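Local coordinates for protein porphyranase B (Zobellia galactanivorans, PDB 3JUU) that hydrolyses the sulfated algal polysaccharide porphyran at the linkages between beta-D-galactose and alpha-L-galactose-6-sulfate, yielding mostly disaccharides, at residues W126-G131 against Y237-V242; E143-E148 against N170-N175. All blocks are in the same frame, centred on the assembly; numbering follows the deposited sequence.

Contact 1. Residues W126-G131 against Y237-V242; sequences WLINEG and YLRMVV
Trp126 and Arg239 face each other across an antiparallel strand pair, as do Leu127 with Leu238 and Ile128 with Tyr237; the strand directions lie 134° apart. Four backbone hydrogen bonds join the first and last of these pairs. In the CH-pi contact Arg239 CB sits squarely over the indole, 3.4 Å from the centroid of the Trp126 five-membered ring. CG continues over the six-membered ring, and a bend at chi2 (-79°) lays CD along its rim, near CZ2 and CH2; Val241 CG2 adds apolar contact to Trp126 CZ2. Charge is paired farther along: Arg239 NH2 donates in its guanidinium plane to the anti lone pair of Glu130 OE2 at 3.1 Å. Arg239 NH1 holds Leu238 O at 2.9 Å, and a water bridges NH1 to the same Glu130 oxygen. The Glu130 carboxylate also lies stacked over the Tyr237 ring, its plane only 8° from the ring's. On the reverse face Leu127 CD2 meets Leu238 CD2 at 3.7 Å, side by side. The pair lies in the beta-sandwich (jelly-roll) of family GH16, with strand 90-101 flanking 237-242, strand 141-150 flanking 122-128, and strand 264-276 packed against Leu238.

Contact 2. Residues E143-E148 against N170-N175; sequences ELDIQE and NTHSRN. With SO4 (sulfate ion), chain G.
Arg174 grips a single oxygen of Glu143 end-on, an unusual arrangement in which NH1 and NH2 both donate to Glu143 OE1, at 2.9 and 2.8 Å, from opposite faces of the carboxylate. The two flat groups stand nearly perpendicular, 85° apart. Glu143 is very likely the nucleophile and Glu148 the proton donor. Glu143 is fully extended, with CG anti to the backbone N (chi1 177°), which carries its carboxylate out alongside His172 to the guanidinium. Its other oxygen, Glu143 OE2, lies 2.6 Å from Asp145 OD1 on the same face of the strand. Glycerol is hydrogen-bonded to OE2. Arg174 turns its remaining edge to a sulfate, giving NE to O3 and NH2 to O2 in nearly straight bonds, while Asn175 ND2 also reaches O3.

His172 lies beside Glu143, and Asp145 OD2 approaches the edge of its ring, 3.0 Å from His172 CD2. One bridging water hydrogen-bonds to His172 NE2 and donates to Glu148 OE2 at 2.6 Å; Ser186 holds His172 ND1. Beneath these groups, Glu143 with His172 and Asp145 with Asn170 form antiparallel hydrogen-bonded pairs, whereas Leu144 and Thr171 turn to the opposite face. Beyond Asp145 the chain turns through a classic beta bulge, where Ile146 and Gln147 both face Phe125, before reaching Glu148.

The Glu-x-Asp-x-x-Glu sequence is the bulged GH16 signature, which brings both catalytic acids to one cleft. Arg174 holds one oxygen of the Glu143 carboxylate in place, with Asp145 close to the other, and a water connects Glu148 to the neighbouring strand. The sulfate, probably from the crystallisation liquor, shares the Arg174 guanidinium with Glu143; one residue removed from the probable nucleophile, it shows that this arginine can hold an anion.

After the earlier strands, 26-29 to 108-115, the chain runs through strand 122-128, then strand 141-150, and returns along strand 166-174, where contact 2 closes a loop with 21 residues between its segments. Only much later does strand 237-242 come back to strand 122-128, closing the far longer loop of contact 1, with 105 residues between its segments; contact 2 is nested within it. The order across the sheet is therefore 237-242, 122-128, 141-150, 166-174. The middle two are joined by a probable hydrogen bond from Leu127 N to Leu144 O at 2.8 Å. Trp126 packs on Glu143 and Asp145, and Ile128 on Arg174, so both contacts contribute side chains to the same catalytic face.

Contact 1. Residues W126-G131 against Y237-V242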
ATOM      1  N   TRP A 126      -1.708  -0.974   0.653  1.00  7.61           N
ATOM      2  CA  TRP A 126      -3.079  -0.415   0.774  1.00  9.01           C
ATOM      3  C   TRP A 126      -4.118  -1.300   0.112  1.00  8.89           C
ATOM      4  O   TRP A 126      -3.741  -2.297  -0.577  1.00  8.85           O
ATOM      5  CB  TRP A 126      -3.168   1.063   0.330  1.00  7.73           C
ATOM      6  CG  TRP A 126      -2.573   1.405  -1.068  1.00  7.69           C
ATOM      7  CD1 TRP A 126      -1.234   1.394  -1.383  1.00  9.06           C
ATOM      8  CD2 TRP A 126      -3.280   1.756  -2.263  1.00  5.56           C
ATOM      9  NE1 TRP A 126      -1.083   1.786  -2.717  1.00 10.32           N
ATOM     10  CE2 TRP A 126      -2.309   2.017  -3.267  1.00  8.43           C
ATOM     11  CE3 TRP A 126      -4.652   1.969  -2.564  1.00 10.56           C
ATOM     12  CZ2 TRP A 126      -2.636   2.357  -4.610  1.00  8.81           C
ATOM     13  CZ3 TRP A 126      -5.009   2.365  -3.882  1.00 10.98           C
ATOM     14  CH2 TRP A 126      -3.981   2.579  -4.909  1.00 11.36           C
ATOM     15  N   LEU A 127      -5.393  -0.930   0.307  1.00  9.28           N
ATOM     16  CA  LEU A 127      -6.534  -1.688  -0.240  1.00  9.28           C
ATOM     17  C   LEU A 127      -7.393  -0.675  -0.921  1.00  8.15           C
ATOM     18  O   LEU A 127      -7.540   0.455  -0.409  1.00  8.13           O
ATOM     19  CB  LEU A 127      -7.380  -2.285   0.959  1.00  7.82           C
ATOM     20  CG  LEU A 127      -6.682  -3.524   1.582  1.00  9.47           C
ATOM     21  CD1 LEU A 127      -7.058  -3.792   3.076  1.00  9.63           C
ATOM     22  CD2 LEU A 127      -7.057  -4.741   0.726  1.00  8.65           C
ATOM     23  N   ILE A 128      -8.025  -1.038  -2.033  1.00  7.26           N
ATOM     24  CA  ILE A 128      -9.022  -0.139  -2.623  1.00  8.72           C
ATOM     25  C   ILE A 128     -10.091  -1.033  -3.250  1.00  8.25           C
ATOM     26  O   ILE A 128      -9.802  -2.136  -3.673  1.00 10.06           O
ATOM     27  CB  ILE A 128      -8.321   0.908  -3.615  1.00  8.16           C
ATOM     28  CG1 ILE A 128      -9.289   2.000  -4.072  1.00  9.94           C
ATOM     29  CG2 ILE A 128      -7.717   0.140  -4.856  1.00  9.52           C
ATOM     30  CD1 ILE A 128      -8.682   3.132  -4.797  1.00  8.11           C
ATOM     31  N   ASN A 129     -11.318  -0.532  -3.369  1.00  9.76           N
ATOM     32  CA  ASN A 129     -12.322  -1.249  -4.116  1.00 11.37           C
ATOM     33  C   ASN A 129     -12.153  -0.884  -5.603  1.00 13.28           C
ATOM     34  O   ASN A 129     -11.274  -0.067  -5.974  1.00 13.59           O
ATOM     35  CB  ASN A 129     -13.732  -0.918  -3.570  1.00 10.36           C
ATOM     36  CG  ASN A 129     -14.231   0.459  -3.994  1.00 11.07           C
ATOM     37  OD1 ASN A 129     -13.451   1.443  -4.124  1.00 10.80           O
ATOM     38  ND2 ASN A 129     -15.566   0.546  -4.274  1.00 13.87           N
ATOM     39  N   GLU A 130     -13.001  -1.447  -6.431  1.00 13.51           N
ATOM     40  CA  GLU A 130     -12.892  -1.197  -7.893  1.00 14.43           C
ATOM     41  C   GLU A 130     -14.304  -0.812  -8.377  1.00 13.83           C
ATOM     42  O   GLU A 130     -15.054  -1.637  -8.876  1.00 14.89           O
ATOM     43  CB  GLU A 130     -12.314  -2.465  -8.566  1.00 14.77           C
ATOM     44  CG  GLU A 130     -10.795  -2.530  -8.308  1.00 17.58           C
ATOM     45  CD  GLU A 130     -10.126  -3.727  -8.946  1.00 19.57           C
ATOM     46  OE1 GLU A 130     -10.846  -4.569  -9.501  1.00 19.80           O
ATOM     47  OE2 GLU A 130      -8.874  -3.850  -8.859  1.00 17.12           O
ATOM     48  N   GLY A 131     -14.634   0.436  -8.167  1.00 15.37           N
ATOM     49  CA  GLY A 131     -16.037   0.871  -8.144  1.00 15.74           C
ATOM     50  C   GLY A 131     -16.680   0.683  -9.523  1.00 16.84           C
ATOM     51  O   GLY A 131     -17.879   0.411  -9.643  1.00 15.10           O
ATOM     52  N   TYR A 237      -9.075  -4.801  -2.920  1.00 10.33           N
ATOM     53  CA  TYR A 237      -7.932  -5.492  -3.560  1.00 10.46           C
ATOM     54  C   TYR A 237      -6.691  -4.867  -3.042  1.00 11.43           C
ATOM     55  O   TYR A 237      -6.701  -3.617  -2.835  1.00 11.83           O
ATOM     56  CB  TYR A 237      -7.974  -5.292  -5.100  1.00  9.53           C
ATOM     57  CG  TYR A 237      -9.277  -5.871  -5.698  1.00 11.23           C
ATOM     58  CD1 TYR A 237      -9.311  -7.200  -6.235  1.00 13.90           C
ATOM     59  CD2 TYR A 237     -10.501  -5.144  -5.606  1.00 11.71           C
ATOM     60  CE1 TYR A 237     -10.522  -7.745  -6.763  1.00 15.18           C
ATOM     61  CE2 TYR A 237     -11.708  -5.690  -6.100  1.00 14.33           C
ATOM     62  CZ  TYR A 237     -11.693  -7.004  -6.656  1.00 17.33           C
ATOM     63  OH  TYR A 237     -12.884  -7.540  -7.131  1.00 19.10           O
ATOM     64  N   LEU A 238      -5.637  -5.685  -2.888  1.00 10.25           N
ATOM     65  CA  LEU A 238      -4.356  -5.224  -2.363  1.00 10.04           C
ATOM     66  C   LEU A 238      -3.562  -4.422  -3.400  1.00  9.65           C
ATOM     67  O   LEU A 238      -3.726  -4.601  -4.659  1.00  9.84           O
ATOM     68  CB  LEU A 238      -3.490  -6.380  -1.887  1.00 11.61           C
ATOM     69  CG  LEU A 238      -3.979  -7.029  -0.576  1.00 13.46           C
ATOM     70  CD1 LEU A 238      -3.320  -8.418  -0.413  1.00 13.36           C
ATOM     71  CD2 LEU A 238      -3.692  -6.171   0.660  1.00 11.51           C
ATOM     72  N   ARG A 239      -2.754  -3.522  -2.869  1.00  7.06           N
ATOM     73  CA  ARG A 239      -1.877  -2.699  -3.695  1.00  9.37           C
ATOM     74  C   ARG A 239      -0.519  -2.594  -3.002  1.00  9.69           C
ATOM     75  O   ARG A 239      -0.448  -2.243  -1.801  1.00  9.99           O
ATOM     76  CB  ARG A 239      -2.398  -1.271  -3.792  1.00  7.36           C
ATOM     77  CG  ARG A 239      -3.769  -1.148  -4.483  1.00  7.45           C
ATOM     78  CD  ARG A 239      -3.581  -1.235  -6.056  1.00  8.40           C
ATOM     79  NE  ARG A 239      -4.874  -1.128  -6.725  1.00  7.98           N
ATOM     80  CZ  ARG A 239      -5.648  -2.158  -7.079  1.00 11.44           C
ATOM     81  NH1 ARG A 239      -5.351  -3.370  -6.722  1.00 10.26           N
ATOM     82  NH2 ARG A 239      -6.752  -1.900  -7.789  1.00 13.27           N
ATOM     83  N   MET A 240       0.570  -2.786  -3.773  1.00  9.05           N
ATOM     84  CA  MET A 240       1.916  -2.432  -3.313  1.00  8.91           C
ATOM     85  C   MET A 240       2.485  -1.565  -4.465  1.00  9.89           C
ATOM     86  O   MET A 240       2.687  -2.053  -5.605  1.00  9.24           O
ATOM     87  CB  MET A 240       2.777  -3.717  -3.103  1.00 10.74           C
ATOM     88  CG  MET A 240       2.346  -4.571  -1.851  1.00 12.64           C
ATOM     89  SD  MET A 240       1.024  -5.768  -2.445  1.00 22.92           S
ATOM     90  CE  MET A 240       1.913  -7.052  -3.332  1.00 12.89           C
ATOM     91  N   VAL A 241       2.724  -0.286  -4.182  1.00 10.16           N
ATOM     92  CA  VAL A 241       2.914   0.685  -5.277  1.00  9.00           C
ATOM     93  C   VAL A 241       4.039   1.602  -4.896  1.00  8.80           C
ATOM     94  O   VAL A 241       4.166   2.051  -3.724  1.00  8.87           O
ATOM     95  CB  VAL A 241       1.598   1.486  -5.570  1.00  7.97           C
ATOM     96  CG1 VAL A 241       1.859   2.721  -6.516  1.00 12.01           C
ATOM     97  CG2 VAL A 241       0.510   0.515  -6.167  1.00 10.04           C
ATOM     98  N   VAL A 242       4.820   1.965  -5.906  1.00  8.51           N
ATOM     99  CA  VAL A 242       5.947   2.888  -5.712  1.00  7.87           C
ATOM    100  C   VAL A 242       5.711   3.946  -6.791  1.00  8.46           C
ATOM    101  O   VAL A 242       5.722   3.626  -7.995  1.00  8.53           O
ATOM    102  CB  VAL A 242       7.313   2.135  -5.959  1.00  7.71           C
ATOM    103  CG1 VAL A 242       8.484   3.199  -6.083  1.00  6.01           C
ATOM    104  CG2 VAL A 242       7.595   1.144  -4.794  1.00  8.37           C
TER
HETATM  105  O   HOH W   1      -6.596  -5.377  -8.389  1.00 14.44           O

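Contact 2. Residues E143-E148 against N170-N175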
ATOM      1  N   GLU A 143     -10.976   3.571   0.018  1.00 11.13           N
ATOM      2  CA  GLU A 143      -9.533   3.266  -0.022  1.00 10.81           C
ATOM      3  C   GLU A 143      -9.060   3.198   1.404  1.00 11.00           C
ATOM      4  O   GLU A 143      -9.324   4.110   2.183  1.00  9.46           O
ATOM      5  CB  GLU A 143      -8.805   4.419  -0.775  1.00 10.71           C
ATOM      6  CG  GLU A 143      -7.251   4.210  -0.789  1.00  7.96           C
ATOM      7  CD  GLU A 143      -6.561   5.394  -1.502  1.00 11.18           C
ATOM      8  OE1 GLU A 143      -7.237   6.230  -2.168  1.00 12.11           O
ATOM      9  OE2 GLU A 143      -5.320   5.499  -1.354  1.00 11.17           O
ATOM     10  N   LEU A 144      -8.328   2.122   1.722  1.00  9.45           N
ATOM     11  CA  LEU A 144      -7.786   1.884   3.077  1.00 10.07           C
ATOM     12  C   LEU A 144      -6.229   1.805   2.932  1.00  9.49           C
ATOM     13  O   LEU A 144      -5.667   0.832   2.476  1.00  7.08           O
ATOM     14  CB  LEU A 144      -8.402   0.550   3.629  1.00 10.56           C
ATOM     15  CG  LEU A 144      -8.331   0.314   5.167  1.00  8.81           C
ATOM     16  CD1 LEU A 144      -8.907  -1.049   5.512  1.00 10.78           C
ATOM     17  CD2 LEU A 144      -6.883   0.467   5.711  1.00  7.10           C
ATOM     18  N   ASP A 145      -5.556   2.888   3.310  1.00  9.01           N
ATOM     19  CA  ASP A 145      -4.071   2.966   3.253  1.00  8.40           C
ATOM     20  C   ASP A 145      -3.434   2.479   4.546  1.00  8.33           C
ATOM     21  O   ASP A 145      -3.663   3.045   5.630  1.00  8.55           O
ATOM     22  CB  ASP A 145      -3.684   4.431   2.974  1.00  8.89           C
ATOM     23  CG  ASP A 145      -4.340   4.931   1.696  1.00 11.82           C
ATOM     24  OD1 ASP A 145      -4.084   4.318   0.620  1.00  9.86           O
ATOM     25  OD2 ASP A 145      -5.159   5.864   1.772  1.00 11.72           O
ATOM     26  N   ILE A 146      -2.618   1.436   4.431  1.00  7.53           N
ATOM     27  CA  ILE A 146      -2.099   0.818   5.610  1.00  8.38           C
ATOM     28  C   ILE A 146      -0.784   1.501   5.930  1.00  9.14           C
ATOM     29  O   ILE A 146      -0.526   1.939   7.082  1.00  9.10           O
ATOM     30  CB  ILE A 146      -1.963  -0.719   5.423  1.00  7.93           C
ATOM     31  CG1 ILE A 146      -3.283  -1.278   5.041  1.00  8.38           C
ATOM     32  CG2 ILE A 146      -1.304  -1.393   6.700  1.00  7.34           C
ATOM     33  CD1 ILE A 146      -3.206  -2.577   4.403  1.00 10.81           C
ATOM     34  N   GLN A 147       0.094   1.644   4.900  1.00  7.32           N
ATOM     35  CA  GLN A 147       1.272   2.456   5.095  1.00  8.24           C
ATOM     36  C   GLN A 147       1.569   3.219   3.794  1.00  8.48           C
ATOM     37  O   GLN A 147       1.527   2.642   2.690  1.00  9.08           O
ATOM     38  CB  GLN A 147       2.499   1.587   5.502  1.00  7.57           C
ATOM     39  CG  GLN A 147       3.880   2.212   5.401  1.00 10.00           C
ATOM     40  CD  GLN A 147       4.104   3.409   6.342  1.00 11.81           C
ATOM     41  OE1 GLN A 147       3.153   4.144   6.635  1.00  8.75           O
ATOM     42  NE2 GLN A 147       5.355   3.612   6.826  1.00  9.25           N
ATOM     43  N   GLU A 148       1.861   4.502   3.919  1.00  9.16           N
ATOM     44  CA  GLU A 148       2.424   5.265   2.787  1.00  8.23           C
ATOM     45  C   GLU A 148       3.647   5.968   3.342  1.00  9.37           C
ATOM     46  O   GLU A 148       3.622   6.510   4.444  1.00  9.90           O
ATOM     47  CB  GLU A 148       1.452   6.313   2.232  1.00  9.92           C
ATOM     48  CG  GLU A 148       0.240   5.686   1.561  1.00 10.24           C
ATOM     49  CD  GLU A 148      -0.717   6.713   1.065  1.00 14.02           C
ATOM     50  OE1 GLU A 148      -0.392   7.287  -0.019  1.00 13.69           O
ATOM     51  OE2 GLU A 148      -1.758   6.924   1.763  1.00 11.04           O
ATOM     52  N   ASN A 170      -4.501   5.718   6.445  1.00  9.08           N
ATOM     53  CA  ASN A 170      -5.613   6.590   6.034  1.00 10.03           C
ATOM     54  C   ASN A 170      -6.818   5.816   5.598  1.00 10.00           C
ATOM     55  O   ASN A 170      -6.756   4.594   5.335  1.00 10.08           O
ATOM     56  CB  ASN A 170      -5.137   7.576   4.914  1.00  8.43           C
ATOM     57  CG  ASN A 170      -5.805   8.967   5.016  1.00 14.37           C
ATOM     58  OD1 ASN A 170      -6.964   9.072   5.420  1.00 11.88           O
ATOM     59  ND2 ASN A 170      -5.095  10.012   4.592  1.00 12.04           N
ATOM     60  N   THR A 171      -7.972   6.492   5.564  1.00  8.70           N
ATOM     61  CA  THR A 171      -9.213   5.824   5.032  1.00  9.36           C
ATOM     62  C   THR A 171      -9.913   6.921   4.231  1.00  9.25           C
ATOM     63  O   THR A 171     -10.016   8.047   4.701  1.00 11.68           O
ATOM     64  CB  THR A 171     -10.169   5.257   6.165  1.00 10.85           C
ATOM     65  OG1 THR A 171     -10.477   6.333   7.070  1.00 11.96           O
ATOM     66  CG2 THR A 171      -9.465   4.044   7.037  1.00 11.20           C
ATOM     67  N   HIS A 172     -10.323   6.637   3.009  1.00 10.29           N
ATOM     68  CA  HIS A 172     -10.901   7.646   2.158  1.00  9.54           C
ATOM     69  C   HIS A 172     -12.232   7.175   1.634  1.00 10.19           C
ATOM     70  O   HIS A 172     -12.351   6.014   1.245  1.00 11.89           O
ATOM     71  CB  HIS A 172     -10.041   7.894   0.898  1.00  8.63           C
ATOM     72  CG  HIS A 172      -8.663   8.367   1.206  1.00 12.01           C
ATOM     73  ND1 HIS A 172      -8.408   9.654   1.632  1.00 14.93           N
ATOM     74  CD2 HIS A 172      -7.468   7.721   1.214  1.00 11.92           C
ATOM     75  CE1 HIS A 172      -7.105   9.811   1.788  1.00 16.83           C
ATOM     76  NE2 HIS A 172      -6.514   8.654   1.547  1.00 13.43           N
ATOM     77  N   SER A 173     -13.163   8.125   1.520  1.00 10.23           N
ATOM     78  CA  SER A 173     -14.423   7.880   0.816  1.00 11.06           C
ATOM     79  C   SER A 173     -14.509   8.987  -0.246  1.00 12.06           C
ATOM     80  O   SER A 173     -14.411  10.189   0.070  1.00 12.90           O
ATOM     81  CB  SER A 173     -15.597   7.983   1.808  1.00 10.88           C
ATOM     82  OG  SER A 173     -16.810   8.127   1.045  1.00 11.73           O
ATOM     83  N   ARG A 174     -14.709   8.618  -1.504  1.00 11.44           N
ATOM     84  CA  ARG A 174     -14.838   9.622  -2.585  1.00 13.08           C
ATOM     85  C   ARG A 174     -15.576   9.091  -3.792  1.00 13.01           C
ATOM     86  O   ARG A 174     -15.993   7.895  -3.771  1.00 11.03           O
ATOM     87  CB  ARG A 174     -13.482  10.160  -3.030  1.00 12.74           C
ATOM     88  CG  ARG A 174     -12.498   9.015  -3.540  1.00 13.38           C
ATOM     89  CD  ARG A 174     -11.190   9.616  -4.128  1.00 14.80           C
ATOM     90  NE  ARG A 174     -10.342   8.528  -4.593  1.00 14.42           N
ATOM     91  CZ  ARG A 174      -9.564   7.804  -3.798  1.00 16.31           C
ATOM     92  NH1 ARG A 174      -9.455   8.072  -2.477  1.00 15.69           N
ATOM     93  NH2 ARG A 174      -8.891   6.820  -4.331  1.00 10.16           N
ATOM     94  N   ASN A 175     -15.699   9.914  -4.870  1.00 14.42           N
ATOM     95  CA  ASN A 175     -16.397   9.411  -6.093  1.00 14.72           C
ATOM     96  C   ASN A 175     -17.814   8.894  -5.817  1.00 15.37           C
ATOM     97  O   ASN A 175     -18.306   7.869  -6.382  1.00 13.97           O
ATOM     98  CB  ASN A 175     -15.581   8.347  -6.836  1.00 15.88           C
ATOM     99  CG  ASN A 175     -14.225   8.820  -7.228  1.00 19.34           C
ATOM    100  OD1 ASN A 175     -14.055   9.987  -7.580  1.00 21.86           O
ATOM    101  ND2 ASN A 175     -13.212   7.933  -7.101  1.00 17.42           N
TER
HETATM  102  S   SO4 G   7      -9.538   7.097  -8.004  1.00 22.14           S
HETATM  103  O1  SO4 G   7      -8.312   7.493  -8.605  1.00 27.40           O
HETATM  104  O2  SO4 G   7      -9.376   5.971  -7.099  1.00 19.49           O
HETATM  105  O3  SO4 G   7     -10.138   8.304  -7.412  1.00 20.81           O
HETATM  106  O4  SO4 G   7     -10.288   6.414  -9.034  1.00 25.44           O
HETATM  107  O   HOH W   2      -3.634   8.484   1.018  1.00 27.44           O